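Local coordinates for protein rhamnosidase B (Bacillus sp., PDB 2OKX) that hydrolyses alpha-L-rhamnosides to release terminal rhamnose as a family 78 glycoside hydrolase, probably with inversion of the anomeric configuration, at residues W10-Q15 against R20-C25; G136-S141 against T393-F398; A40-T45 against L52-E57; G62-W67 against R193-L198. One frame throughout, in Å; residues are numbered along the deposited sequence. Where two conformers were deposited one is given.

Contact 1: residues W10-Q15 against R20-C25; sequences WIWGGQ and RNEWRC
Backbones of 10-15 and 20-25 come nearest at Gly13 and Arg24, whose CA atoms lie 7.9 Å apart, so the side chains of Arg24 and Trp12 bridge most of the distance. Arg24 CD sits over the six-membered ring of Trp12, 3.7 Å from its centroid, a CH-pi contact. The bend at chi3 (-70°) lifts the Arg24 guanidinium off the indole on the same side, above the five-membered ring, at most a weak cation-pi attraction. Its plane is 73° from the ring and one face lies on the Gly13-Gly14 peptide, Arg24 CZ 3.5 Å from Gly13 C. Both strands, 9-12 and 22-31, belong to one antiparallel sheet of the N-terminal region, separated by strands 174-181 and 130-133. Glu22 joins Arg24 in a salt bridge, NE to OE1 at 3.3 Å, met from above the carboxylate plane; the same OE1 lies 3.5 Å from Trp12 CZ2. Arg24 NH1 bonds Thr131. A leucine here would probably leave Glu22 without this mate and the Gly13-Gly14 peptide without its flat cover.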
loop_
_atom_site.group_PDB
_atom_site.type_symbol
_atom_site.label_atom_id
_atom_site.label_comp_id
_atom_site.label_asym_id
_atom_site.label_seq_id
_atom_site.Cartn_x
_atom_site.Cartn_y
_atom_site.Cartn_z
ATOM N N TRP A 10 22.852 -19.460 4.813
ATOM C CA TRP A 10 22.130 -18.693 3.809
ATOM C C TRP A 10 22.620 -19.243 2.477
ATOM O O TRP A 10 23.828 -19.396 2.275
ATOM C CB TRP A 10 22.492 -17.210 3.873
ATOM C CG TRP A 10 21.755 -16.406 4.887
ATOM C CD1 TRP A 10 22.172 -16.078 6.141
ATOM C CD2 TRP A 10 20.481 -15.775 4.708
ATOM N NE1 TRP A 10 21.242 -15.272 6.757
ATOM C CE2 TRP A 10 20.192 -15.073 5.898
ATOM C CE3 TRP A 10 19.557 -15.732 3.655
ATOM C CZ2 TRP A 10 19.016 -14.332 6.064
ATOM C CZ3 TRP A 10 18.385 -14.994 3.821
ATOM C CH2 TRP A 10 18.129 -14.306 5.015
ATOM N N ILE A 11 21.700 -19.543 1.571
ATOM C CA ILE A 11 22.088 -20.064 0.270
ATOM C C ILE A 11 21.382 -19.344 -0.868
ATOM O O ILE A 11 20.320 -18.744 -0.686
ATOM C CB ILE A 11 21.776 -21.570 0.140
ATOM C CG1 ILE A 11 20.269 -21.807 0.262
ATOM C CG2 ILE A 11 22.533 -22.352 1.202
ATOM C CD1 ILE A 11 19.849 -23.248 0.011
ATOM N N TRP A 12 21.992 -19.402 -2.042
ATOM C CA TRP A 12 21.421 -18.791 -3.228
ATOM C C TRP A 12 21.890 -19.628 -4.412
ATOM O O TRP A 12 22.401 -20.734 -4.225
ATOM C CB TRP A 12 21.886 -17.337 -3.371
ATOM C CG TRP A 12 21.124 -16.578 -4.425
ATOM C CD1 TRP A 12 21.638 -15.971 -5.536
ATOM C CD2 TRP A 12 19.702 -16.390 -4.487
ATOM N NE1 TRP A 12 20.625 -15.424 -6.291
ATOM C CE2 TRP A 12 19.428 -15.666 -5.670
ATOM C CE3 TRP A 12 18.635 -16.765 -3.660
ATOM C CZ2 TRP A 12 18.127 -15.309 -6.046
ATOM C CZ3 TRP A 12 17.337 -16.409 -4.036
ATOM C CH2 TRP A 12 17.099 -15.688 -5.219
ATOM N N GLY A 13 21.704 -19.112 -5.620
ATOM C CA GLY A 13 22.115 -19.829 -6.812
ATOM C C GLY A 13 22.409 -18.841 -7.922
ATOM O O GLY A 13 22.017 -17.680 -7.833
ATOM N N GLY A 14 23.095 -19.290 -8.968
ATOM C CA GLY A 14 23.423 -18.394 -10.064
ATOM C C GLY A 14 24.654 -17.565 -9.741
ATOM O O GLY A 14 25.172 -17.630 -8.627
ATOM N N GLN A 15 25.120 -16.779 -10.708
ATOM C CA GLN A 15 26.307 -15.953 -10.508
ATOM C C GLN A 15 26.014 -14.605 -9.859
ATOM O O GLN A 15 26.700 -14.201 -8.920
ATOM C CB GLN A 15 27.036 -15.730 -11.840
ATOM C CG GLN A 15 26.171 -15.165 -12.956
ATOM C CD GLN A 15 25.407 -16.236 -13.718
ATOM O OE1 GLN A 15 24.587 -16.962 -13.150
ATOM N NE2 GLN A 15 25.676 -16.338 -15.017
ATOM N N ARG A 20 17.798 -8.796 -10.666
ATOM C CA ARG A 20 16.557 -8.038 -10.694
ATOM C C ARG A 20 15.363 -8.945 -10.958
ATOM O O ARG A 20 15.402 -9.792 -11.853
ATOM C CB ARG A 20 16.603 -6.974 -11.796
ATOM C CG ARG A 20 15.288 -6.205 -11.989
ATOM C CD ARG A 20 15.236 -5.573 -13.375
ATOM N NE ARG A 20 13.997 -4.846 -13.667
ATOM C CZ ARG A 20 13.717 -3.618 -13.233
ATOM N NH1 ARG A 20 14.581 -2.957 -12.467
ATOM N NH2 ARG A 20 12.586 -3.031 -13.602
ATOM N N ASN A 21 14.312 -8.768 -10.163
ATOM C CA ASN A 21 13.069 -9.510 -10.350
ATOM C C ASN A 21 13.283 -10.976 -10.734
ATOM O O ASN A 21 12.845 -11.413 -11.792
ATOM C CB ASN A 21 12.254 -8.797 -11.437
ATOM C CG ASN A 21 10.858 -9.372 -11.616
ATOM O OD1 ASN A 21 10.211 -9.136 -12.638
ATOM N ND2 ASN A 21 10.386 -10.111 -10.629
ATOM N N GLU A 22 13.948 -11.735 -9.870
ATOM C CA GLU A 22 14.193 -13.142 -10.157
ATOM C C GLU A 22 13.535 -14.066 -9.145
ATOM O O GLU A 22 13.697 -13.898 -7.939
ATOM C CB GLU A 22 15.701 -13.433 -10.187
ATOM C CG GLU A 22 16.042 -14.900 -10.443
ATOM C CD GLU A 22 17.538 -15.161 -10.518
ATOM O OE1 GLU A 22 18.118 -15.676 -9.532
ATOM O OE2 GLU A 22 18.133 -14.839 -11.567
ATOM N N TRP A 23 12.789 -15.044 -9.647
ATOM C CA TRP A 23 12.132 -16.022 -8.789
ATOM C C TRP A 23 12.955 -17.306 -8.882
ATOM O O TRP A 23 13.138 -17.860 -9.964
ATOM C CB TRP A 23 10.690 -16.247 -9.259
ATOM C CG TRP A 23 9.813 -15.031 -9.065
ATOM C CD1 TRP A 23 10.209 -13.791 -8.638
ATOM C CD2 TRP A 23 8.399 -14.946 -9.282
ATOM N NE1 TRP A 23 9.129 -12.942 -8.576
ATOM C CE2 TRP A 23 8.006 -13.624 -8.966
ATOM C CE3 TRP A 23 7.424 -15.857 -9.713
ATOM C CZ2 TRP A 23 6.677 -13.191 -9.067
ATOM C CZ3 TRP A 23 6.101 -15.424 -9.813
ATOM C CH2 TRP A 23 5.743 -14.103 -9.490
ATOM N N ARG A 24 13.463 -17.764 -7.744
ATOM C CA ARG A 24 14.302 -18.956 -7.709
ATOM C C ARG A 24 13.766 -20.067 -6.811
ATOM O O ARG A 24 13.310 -19.815 -5.696
ATOM C CB ARG A 24 15.712 -18.551 -7.268
ATOM C CG ARG A 24 16.690 -19.694 -7.058
ATOM C CD ARG A 24 18.095 -19.144 -6.826
ATOM N NE ARG A 24 18.653 -18.567 -8.046
ATOM C CZ ARG A 24 19.126 -19.280 -9.065
ATOM N NH1 ARG A 24 19.118 -20.606 -9.015
ATOM N NH2 ARG A 24 19.602 -18.667 -10.141
ATOM N N CYS A 25 13.840 -21.298 -7.311
ATOM C CA CYS A 25 13.371 -22.478 -6.589
ATOM C C CYS A 25 14.488 -23.179 -5.827
ATOM O O CYS A 25 15.634 -23.216 -6.276
ATOM C CB CYS A 25 12.761 -23.487 -7.565
ATOM S SG CYS A 25 11.453 -22.850 -8.627
#

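Contact 2: residues G136-S141 against T393-F398; sequences GQRSNS and TEENVF
Thr393 and Asn140 make the van der Waals part of the contact: Thr393 CB lies 3.3 Å from the backbone O of Asn140, and CG2 is 3.6 Å from that same oxygen. The two side chains cross at about a right angle. Arg138 adds its aliphatic stem, CG being 3.9 Å from Glu395 OE1.

Among the polar links, one water joins the charged ends, accepting from Arg138 NE at 2.7 Å and donating to Glu395 OE2 at 2.8 Å. It lies at the edge of the guanidinium, in its plane, while Arg138 NH2 forms a salt bridge with Glu158. Within 393-398, Thr393 OG1 stands anti to its own N (chi1 -173°) and accepts from Glu395 N at 3.2 Å, nearly straight at 163°. A glycine replacing Thr393 would probably leave Glu395 N without this acceptor and open a gap beside Asn140 O.

Arg138 to Ser141 form a type I beta turn, Ser141 OG being held by Asn21; the bond to Glu395 N closes an ST turn at Thr393, followed by N-cap Asn396. A type I turn of the N-terminal domain thus packs against an ST turn that links edge strand 392-393 to helix 397-402.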
loop_
_atom_site.group_PDB
_atom_site.type_symbol
_atom_site.label_atom_id
_atom_site.label_comp_id
_atom_site.label_asym_id
_atom_site.label_seq_id
_atom_site.Cartn_x
_atom_site.Cartn_y
_atom_site.Cartn_z
ATOM N N GLY A 136 10.241 -20.190 -17.003
ATOM C CA GLY A 136 9.251 -19.336 -17.631
ATOM C C GLY A 136 9.034 -17.969 -16.998
ATOM O O GLY A 136 8.370 -17.122 -17.590
ATOM N N GLN A 137 9.578 -17.745 -15.807
ATOM C CA GLN A 137 9.411 -16.459 -15.140
ATOM C C GLN A 137 10.335 -15.424 -15.772
ATOM O O GLN A 137 11.555 -15.515 -15.653
ATOM C CB GLN A 137 9.704 -16.591 -13.647
ATOM C CG GLN A 137 9.432 -15.314 -12.861
ATOM C CD GLN A 137 10.674 -14.467 -12.655
ATOM O OE1 GLN A 137 10.612 -13.239 -12.669
ATOM N NE2 GLN A 137 11.805 -15.122 -12.436
ATOM N N ARG A 138 9.741 -14.443 -16.445
ATOM C CA ARG A 138 10.496 -13.395 -17.126
ATOM C C ARG A 138 10.963 -12.296 -16.181
ATOM O O ARG A 138 10.150 -11.581 -15.591
ATOM C CB ARG A 138 9.643 -12.775 -18.234
ATOM C CG ARG A 138 9.004 -13.786 -19.179
ATOM C CD ARG A 138 10.006 -14.826 -19.674
ATOM N NE ARG A 138 9.462 -15.638 -20.763
ATOM C CZ ARG A 138 9.974 -16.800 -21.162
ATOM N NH1 ARG A 138 11.048 -17.302 -20.562
ATOM N NH2 ARG A 138 9.413 -17.461 -22.164
ATOM N N SER A 139 12.280 -12.157 -16.052
ATOM C CA SER A 139 12.859 -11.153 -15.172
ATOM C C SER A 139 12.761 -9.730 -15.707
ATOM O O SER A 139 13.234 -8.796 -15.062
ATOM C CB SER A 139 14.320 -11.491 -14.873
ATOM O OG SER A 139 14.407 -12.609 -14.009
ATOM N N ASN A 140 12.164 -9.557 -16.880
ATOM C CA ASN A 140 12.009 -8.215 -17.430
ATOM C C ASN A 140 10.563 -7.722 -17.296
ATOM O O ASN A 140 10.196 -6.705 -17.888
ATOM C CB ASN A 140 12.427 -8.163 -18.906
ATOM C CG ASN A 140 11.498 -8.955 -19.813
ATOM O OD1 ASN A 140 11.304 -8.602 -20.979
ATOM N ND2 ASN A 140 10.935 -10.033 -19.291
ATOM N N SER A 141 9.752 -8.432 -16.513
ATOM C CA SER A 141 8.355 -8.038 -16.333
ATOM C C SER A 141 8.279 -6.643 -15.702
ATOM O O SER A 141 9.234 -6.179 -15.077
ATOM C CB SER A 141 7.602 -9.073 -15.483
ATOM O OG SER A 141 8.061 -9.090 -14.149
ATOM N N THR A 393 9.920 -4.478 -21.577
ATOM C CA THR A 393 9.086 -5.613 -21.963
ATOM C C THR A 393 7.905 -5.206 -22.835
ATOM O O THR A 393 7.295 -4.157 -22.629
ATOM C CB THR A 393 8.537 -6.395 -20.739
ATOM O OG1 THR A 393 7.872 -7.581 -21.203
ATOM C CG2 THR A 393 7.538 -5.543 -19.944
ATOM N N GLU A 394 7.599 -6.042 -23.822
ATOM C CA GLU A 394 6.483 -5.800 -24.725
ATOM C C GLU A 394 5.271 -6.636 -24.303
ATOM O O GLU A 394 4.258 -6.681 -24.992
ATOM C CB GLU A 394 6.898 -6.114 -26.170
ATOM C CG GLU A 394 7.690 -4.974 -26.809
ATOM C CD GLU A 394 8.403 -5.370 -28.094
ATOM O OE1 GLU A 394 7.859 -6.190 -28.859
ATOM O OE2 GLU A 394 9.508 -4.840 -28.340
ATOM N N GLU A 395 5.397 -7.305 -23.162
ATOM C CA GLU A 395 4.305 -8.106 -22.611
ATOM C C GLU A 395 3.743 -7.174 -21.541
ATOM O O GLU A 395 4.070 -7.286 -20.363
ATOM C CB GLU A 395 4.870 -9.393 -22.014
ATOM C CG GLU A 395 5.656 -10.210 -23.046
ATOM C CD GLU A 395 6.246 -11.480 -22.481
ATOM O OE1 GLU A 395 7.238 -11.399 -21.721
ATOM O OE2 GLU A 395 5.708 -12.565 -22.794
ATOM N N ASN A 396 2.902 -6.248 -21.989
ATOM C CA ASN A 396 2.338 -5.206 -21.141
ATOM C C ASN A 396 0.824 -5.274 -20.942
ATOM O O ASN A 396 0.048 -4.698 -21.711
ATOM C CB ASN A 396 2.748 -3.855 -21.743
ATOM C CG ASN A 396 2.231 -2.674 -20.957
ATOM O OD1 ASN A 396 1.753 -2.815 -19.829
ATOM N ND2 ASN A 396 2.336 -1.489 -21.549
ATOM N N VAL A 397 0.414 -5.959 -19.881
ATOM C CA VAL A 397 -1.002 -6.116 -19.584
ATOM C C VAL A 397 -1.701 -4.794 -19.287
ATOM O O VAL A 397 -2.805 -4.560 -19.762
ATOM C CB VAL A 397 -1.214 -7.081 -18.401
ATOM C CG1 VAL A 397 -2.709 -7.194 -18.076
ATOM C CG2 VAL A 397 -0.648 -8.458 -18.757
ATOM N N PHE A 398 -1.059 -3.928 -18.507
ATOM C CA PHE A 398 -1.660 -2.641 -18.162
ATOM C C PHE A 398 -1.942 -1.793 -19.402
ATOM O O PHE A 398 -3.073 -1.357 -19.626
ATOM C CB PHE A 398 -0.747 -1.870 -17.198
ATOM C CG PHE A 398 -1.340 -0.578 -16.700
ATOM C CD1 PHE A 398 -2.331 -0.579 -15.719
ATOM C CD2 PHE A 398 -0.911 0.642 -17.216
ATOM C CE1 PHE A 398 -2.886 0.620 -15.258
ATOM C CE2 PHE A 398 -1.458 1.846 -16.764
ATOM C CZ PHE A 398 -2.449 1.835 -15.781
HETATM O O HOH W 1 7.543 -14.635 -22.447
#

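Contact 3: residues A40-T45 against L52-E57; sequences AMLHIT and LFVNGE
Leu42 and Leu52 meet tip to tip, Leu42 CD1 standing 4.0 Å from Leu52 CD2. The same CD1 methyl also reaches Val54 CG2 at 4.1 Å and so rests against two side chains of the facing strand. Toward the C-terminal end of strand 41-47, Ile44 CD1 approaches Leu52 CD1 more loosely, at 4.5 Å. All four residues are buried and the join is purely apolar.

The torsions send these methyls between the two sheets. Leu42 holds CG anti to N (chi1 -168°) and Leu52 does the same (172°), while each strand points alternate residues, Leu42 and Ile44 or Leu52 and Val54, at the other. The strands run nearly antiparallel at 156°, but their axes stay 10.7 Å apart, the spacing of stacked layers and not of hydrogen-bonded neighbours.

Further out, Ile90 of strand 87-96 packs on both Leu42 and Val54, and Val92 on Leu52; from the sheet that holds strand 41-47, Ile115 touches Leu42 and Tyr76 touches both Ile44 and Leu52. Beyond Val54 the chain reverses through a type I' turn, Val54 to Glu57, closed by Val54 N to Glu57 O at 2.8 Å and Glu57 N to Val54 O at 3.1 Å. Asn55 is tied to Asn88 and Thr89. Two sheets face to face, their apolar side chains meeting at the tips between them, make a beta sandwich, here that of the N-terminal domain.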
loop_
_atom_site.group_PDB
_atom_site.type_symbol
_atom_site.label_atom_id
_atom_site.label_comp_id
_atom_site.label_asym_id
_atom_site.label_seq_id
_atom_site.Cartn_x
_atom_site.Cartn_y
_atom_site.Cartn_z
ATOM N N ALA A 40 7.984 -30.563 15.419
ATOM C CA ALA A 40 9.008 -30.389 14.405
ATOM C C ALA A 40 8.836 -28.969 13.878
ATOM O O ALA A 40 7.886 -28.681 13.149
ATOM C CB ALA A 40 8.817 -31.402 13.286
ATOM N N MET A 41 9.750 -28.084 14.264
ATOM C CA MET A 41 9.690 -26.691 13.847
ATOM C C MET A 41 10.576 -26.400 12.640
ATOM O O MET A 41 11.693 -26.912 12.532
ATOM C CB MET A 41 10.107 -25.773 15.002
ATOM C CG MET A 41 9.249 -25.890 16.254
ATOM S SD MET A 41 7.491 -25.602 15.927
ATOM C CE MET A 41 7.483 -23.813 15.665
ATOM N N LEU A 42 10.062 -25.575 11.734
ATOM C CA LEU A 42 10.797 -25.175 10.544
ATOM C C LEU A 42 10.955 -23.661 10.625
ATOM O O LEU A 42 9.981 -22.913 10.498
ATOM C CB LEU A 42 10.032 -25.570 9.278
ATOM C CG LEU A 42 10.786 -25.471 7.949
ATOM C CD1 LEU A 42 10.030 -26.228 6.867
ATOM C CD2 LEU A 42 10.965 -24.009 7.556
ATOM N N HIS A 43 12.187 -23.222 10.861
ATOM C CA HIS A 43 12.514 -21.806 10.979
ATOM C C HIS A 43 13.036 -21.332 9.633
ATOM O O HIS A 43 13.929 -21.951 9.056
ATOM C CB HIS A 43 13.575 -21.623 12.058
ATOM C CG HIS A 43 13.228 -22.288 13.354
ATOM N ND1 HIS A 43 12.305 -21.769 14.237
ATOM C CD2 HIS A 43 13.677 -23.439 13.911
ATOM C CE1 HIS A 43 12.202 -22.569 15.283
ATOM N NE2 HIS A 43 13.025 -23.589 15.111
ATOM N N ILE A 44 12.495 -20.225 9.138
ATOM C CA ILE A 44 12.888 -19.740 7.825
ATOM C C ILE A 44 12.717 -18.243 7.582
ATOM O O ILE A 44 11.873 -17.582 8.191
ATOM C CB ILE A 44 12.076 -20.490 6.736
ATOM C CG1 ILE A 44 12.390 -19.941 5.343
ATOM C CG2 ILE A 44 10.580 -20.351 7.025
ATOM C CD1 ILE A 44 11.643 -20.661 4.225
ATOM N N THR A 45 13.551 -17.722 6.690
ATOM C CA THR A 45 13.485 -16.332 6.266
ATOM C C THR A 45 14.161 -16.296 4.905
ATOM O O THR A 45 14.869 -17.232 4.535
ATOM C CB THR A 45 14.182 -15.359 7.245
ATOM O OG1 THR A 45 13.838 -14.014 6.884
ATOM C CG2 THR A 45 15.696 -15.509 7.189
ATOM N N LEU A 52 6.670 -21.231 1.026
ATOM C CA LEU A 52 7.129 -22.517 1.549
ATOM C C LEU A 52 6.242 -23.724 1.267
ATOM O O LEU A 52 5.019 -23.667 1.432
ATOM C CB LEU A 52 7.331 -22.403 3.063
ATOM C CG LEU A 52 7.633 -23.691 3.840
ATOM C CD1 LEU A 52 9.021 -24.207 3.464
ATOM C CD2 LEU A 52 7.555 -23.412 5.340
ATOM N N PHE A 53 6.880 -24.821 0.856
ATOM C CA PHE A 53 6.195 -26.075 0.567
ATOM C C PHE A 53 6.843 -27.203 1.368
ATOM O O PHE A 53 8.070 -27.308 1.429
ATOM C CB PHE A 53 6.289 -26.437 -0.917
ATOM C CG PHE A 53 5.625 -25.456 -1.837
ATOM C CD1 PHE A 53 6.295 -24.310 -2.252
ATOM C CD2 PHE A 53 4.339 -25.692 -2.314
ATOM C CE1 PHE A 53 5.695 -23.414 -3.134
ATOM C CE2 PHE A 53 3.731 -24.802 -3.196
ATOM C CZ PHE A 53 4.410 -23.662 -3.606
ATOM N N VAL A 54 6.020 -28.037 1.995
ATOM C CA VAL A 54 6.529 -29.169 2.759
ATOM C C VAL A 54 5.846 -30.404 2.201
ATOM O O VAL A 54 4.636 -30.582 2.351
ATOM C CB VAL A 54 6.223 -29.041 4.262
ATOM C CG1 VAL A 54 6.758 -30.257 5.002
ATOM C CG2 VAL A 54 6.858 -27.772 4.818
ATOM N N ASN A 55 6.632 -31.245 1.538
ATOM C CA ASN A 55 6.125 -32.457 0.919
ATOM C C ASN A 55 5.074 -32.124 -0.127
ATOM O O ASN A 55 4.093 -32.846 -0.294
ATOM C CB ASN A 55 5.557 -33.411 1.976
ATOM C CG ASN A 55 6.647 -34.107 2.762
ATOM O OD1 ASN A 55 7.594 -34.640 2.182
ATOM N ND2 ASN A 55 6.523 -34.112 4.083
ATOM N N GLY A 56 5.294 -31.016 -0.829
ATOM C CA GLY A 56 4.383 -30.600 -1.879
ATOM C C GLY A 56 3.261 -29.683 -1.437
ATOM O O GLY A 56 2.646 -29.013 -2.262
ATOM N N GLU A 57 2.996 -29.645 -0.138
ATOM C CA GLU A 57 1.924 -28.808 0.393
ATOM C C GLU A 57 2.405 -27.397 0.736
ATOM O O GLU A 57 3.384 -27.230 1.466
ATOM C CB GLU A 57 1.334 -29.468 1.641
ATOM C CG GLU A 57 0.134 -28.745 2.229
ATOM C CD GLU A 57 -0.390 -29.423 3.485
ATOM O OE1 GLU A 57 -0.670 -30.641 3.433
ATOM O OE2 GLU A 57 -0.524 -28.736 4.523
#

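Contact 4: residues G62-W67 against R193-L198; sequences GPVRSW and RDIPFL
Val64 makes the main contact with Arg193, and a cis peptide bond before Pro63, whose ring packs on Arg49 and Tyr50, leads into it. The Val64 CG1 methyl, anti to the carbonyl carbon (chi1 -65°), sits over one guanidinium face of Arg193, 3.4 Å from NH1 and offset toward the rim. The opposite face is covered by Phe197 CD1, so methyl and ring sandwich the flat group. The same Val64 CG1 touches Ile195 CD1 at 4.1 Å. Both segments are loops at the edge of the N-terminal beta sandwich, one entering strand 70-77 and the other leaving strand 189-192, and Arg599 of helix 595-603 packs against Val64 and Ile195. Hydrogen bonds hold the guanidinium between its two covers: Arg193 NH2 donates to Pro196 O, in the guanidinium plane, at 3.1 Å, NE makes weaker bonds to Ile195 O and Pro196 O, and NH1 forms a salt bridge with Asp74. Further along, Arg65 turns to Asp563 and Glu562, and Trp67 NE1 bonds Leu603 O, both beyond the sandwich.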
loop_
_atom_site.group_PDB
_atom_site.type_symbol
_atom_site.label_atom_id
_atom_site.label_comp_id
_atom_site.label_asym_id
_atom_site.label_seq_id
_atom_site.Cartn_x
_atom_site.Cartn_y
_atom_site.Cartn_z
ATOM N N GLY A 62 6.240 -15.442 3.412
ATOM C CA GLY A 62 6.939 -14.496 4.260
ATOM C C GLY A 62 8.211 -13.999 3.596
ATOM O O GLY A 62 8.354 -14.099 2.379
ATOM N N PRO A 63 9.127 -13.392 4.363
ATOM C CA PRO A 63 8.970 -13.136 5.796
ATOM C C PRO A 63 8.199 -11.824 5.937
ATOM O O PRO A 63 7.837 -11.215 4.935
ATOM C CB PRO A 63 10.411 -13.002 6.270
ATOM C CG PRO A 63 11.049 -12.282 5.109
ATOM C CD PRO A 63 10.486 -13.035 3.910
ATOM N N VAL A 64 7.934 -11.394 7.165
ATOM C CA VAL A 64 7.244 -10.125 7.354
ATOM C C VAL A 64 8.256 -9.058 6.944
ATOM O O VAL A 64 9.454 -9.343 6.867
ATOM C CB VAL A 64 6.816 -9.921 8.825
ATOM C CG1 VAL A 64 5.780 -10.976 9.214
ATOM C CG2 VAL A 64 8.022 -10.000 9.746
ATOM N N ARG A 65 7.798 -7.842 6.669
ATOM C CA ARG A 65 8.729 -6.801 6.249
ATOM C C ARG A 65 9.720 -6.482 7.364
ATOM O O ARG A 65 9.346 -6.394 8.538
ATOM C CB ARG A 65 7.973 -5.546 5.795
ATOM C CG ARG A 65 7.202 -4.803 6.873
ATOM C CD ARG A 65 6.173 -3.877 6.222
ATOM N NE ARG A 65 5.060 -4.641 5.654
ATOM C CZ ARG A 65 4.206 -4.174 4.749
ATOM N NH1 ARG A 65 4.333 -2.936 4.291
ATOM N NH2 ARG A 65 3.212 -4.945 4.312
ATOM N N SER A 66 10.988 -6.321 6.992
ATOM C CA SER A 66 12.043 -6.049 7.969
ATOM C C SER A 66 13.094 -5.041 7.525
ATOM O O SER A 66 13.212 -4.715 6.345
ATOM C CB SER A 66 12.821 -7.333 8.290
ATOM O OG SER A 66 12.005 -8.482 8.350
ATOM N N TRP A 67 13.848 -4.547 8.504
ATOM C CA TRP A 67 14.992 -3.684 8.232
ATOM C C TRP A 67 16.019 -4.817 8.150
ATOM O O TRP A 67 16.048 -5.688 9.024
ATOM C CB TRP A 67 15.355 -2.794 9.430
ATOM C CG TRP A 67 14.389 -1.700 9.761
ATOM C CD1 TRP A 67 13.508 -1.670 10.806
ATOM C CD2 TRP A 67 14.244 -0.449 9.077
ATOM N NE1 TRP A 67 12.828 -0.476 10.817
ATOM C CE2 TRP A 67 13.257 0.292 9.769
ATOM C CE3 TRP A 67 14.849 0.120 7.948
ATOM C CZ2 TRP A 67 12.865 1.573 9.369
ATOM C CZ3 TRP A 67 14.459 1.394 7.550
ATOM C CH2 TRP A 67 13.474 2.107 8.262
ATOM N N ARG A 193 9.741 -13.616 14.130
ATOM C CA ARG A 193 8.509 -12.963 13.689
ATOM C C ARG A 193 7.739 -12.526 14.938
ATOM O O ARG A 193 7.511 -13.338 15.837
ATOM C CB ARG A 193 7.682 -13.970 12.884
ATOM C CG ARG A 193 6.394 -13.431 12.294
ATOM C CD ARG A 193 5.439 -14.563 11.950
ATOM N NE ARG A 193 4.232 -14.064 11.299
ATOM C CZ ARG A 193 4.093 -13.927 9.983
ATOM N NH1 ARG A 193 5.084 -14.261 9.166
ATOM N NH2 ARG A 193 2.965 -13.436 9.486
ATOM N N ASP A 194 7.337 -11.257 15.005
ATOM C CA ASP A 194 6.621 -10.773 16.184
ATOM C C ASP A 194 5.094 -10.677 16.078
ATOM O O ASP A 194 4.464 -9.872 16.768
ATOM C CB ASP A 194 7.200 -9.425 16.646
ATOM C CG ASP A 194 7.288 -8.401 15.527
ATOM O OD1 ASP A 194 7.609 -7.231 15.820
ATOM O OD2 ASP A 194 7.041 -8.760 14.358
ATOM N N ILE A 195 4.507 -11.500 15.212
ATOM C CA ILE A 195 3.054 -11.560 15.044
ATOM C C ILE A 195 2.693 -12.947 14.533
ATOM O O ILE A 195 3.538 -13.653 13.986
ATOM C CB ILE A 195 2.502 -10.545 14.001
ATOM C CG1 ILE A 195 3.282 -10.661 12.689
ATOM C CG2 ILE A 195 2.518 -9.142 14.562
ATOM C CD1 ILE A 195 2.544 -10.082 11.491
ATOM N N PRO A 196 1.432 -13.364 14.717
ATOM C CA PRO A 196 1.032 -14.686 14.231
ATOM C C PRO A 196 1.033 -14.663 12.707
ATOM O O PRO A 196 1.319 -13.628 12.104
ATOM C CB PRO A 196 -0.367 -14.861 14.821
ATOM C CG PRO A 196 -0.876 -13.454 14.910
ATOM C CD PRO A 196 0.328 -12.701 15.430
ATOM N N PHE A 197 0.715 -15.795 12.086
ATOM C CA PHE A 197 0.697 -15.877 10.632
ATOM C C PHE A 197 -0.564 -15.271 10.024
ATOM O O PHE A 197 -1.603 -15.183 10.675
ATOM C CB PHE A 197 0.846 -17.335 10.187
ATOM C CG PHE A 197 2.230 -17.896 10.405
ATOM C CD1 PHE A 197 3.329 -17.336 9.762
ATOM C CD2 PHE A 197 2.433 -18.979 11.254
ATOM C CE1 PHE A 197 4.615 -17.843 9.961
ATOM C CE2 PHE A 197 3.714 -19.496 11.459
ATOM C CZ PHE A 197 4.807 -18.924 10.808
ATOM N N LEU A 198 -0.460 -14.847 8.769
ATOM C CA LEU A 198 -1.590 -14.244 8.077
ATOM C C LEU A 198 -2.578 -15.314 7.632
ATOM O O LEU A 198 -2.259 -16.505 7.591
ATOM C CB LEU A 198 -1.114 -13.452 6.852
ATOM C CG LEU A 198 -0.078 -12.337 7.067
ATOM C CD1 LEU A 198 0.033 -11.500 5.794
ATOM C CD2 LEU A 198 -0.491 -11.453 8.235
#

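Overall arrangement
Contact 1 spans strands of the seven-stranded sheet of the N-terminal beta sandwich, contact 3 joins it to the sheet holding strand 41-47, and contact 4 lies in loops at the edge. Along the chain contact 1 closes first, then contact 3, both before contacts 2 and 4 open; these two alternate, although about 29 Å apart between centres. Also between centres, contacts 3 and 4 are about 15 Å apart, meeting where Thr45 touches Pro63; contact 1 is about 18 Å from contact 3, met at Trp10 and Thr45, and from contact 2, touched through Asn21 and Ser139. The sandwich leans on strand 392-393 through contact 2 and meets helix 595-603 of the six-hairpin glycosidase domain around contact 4.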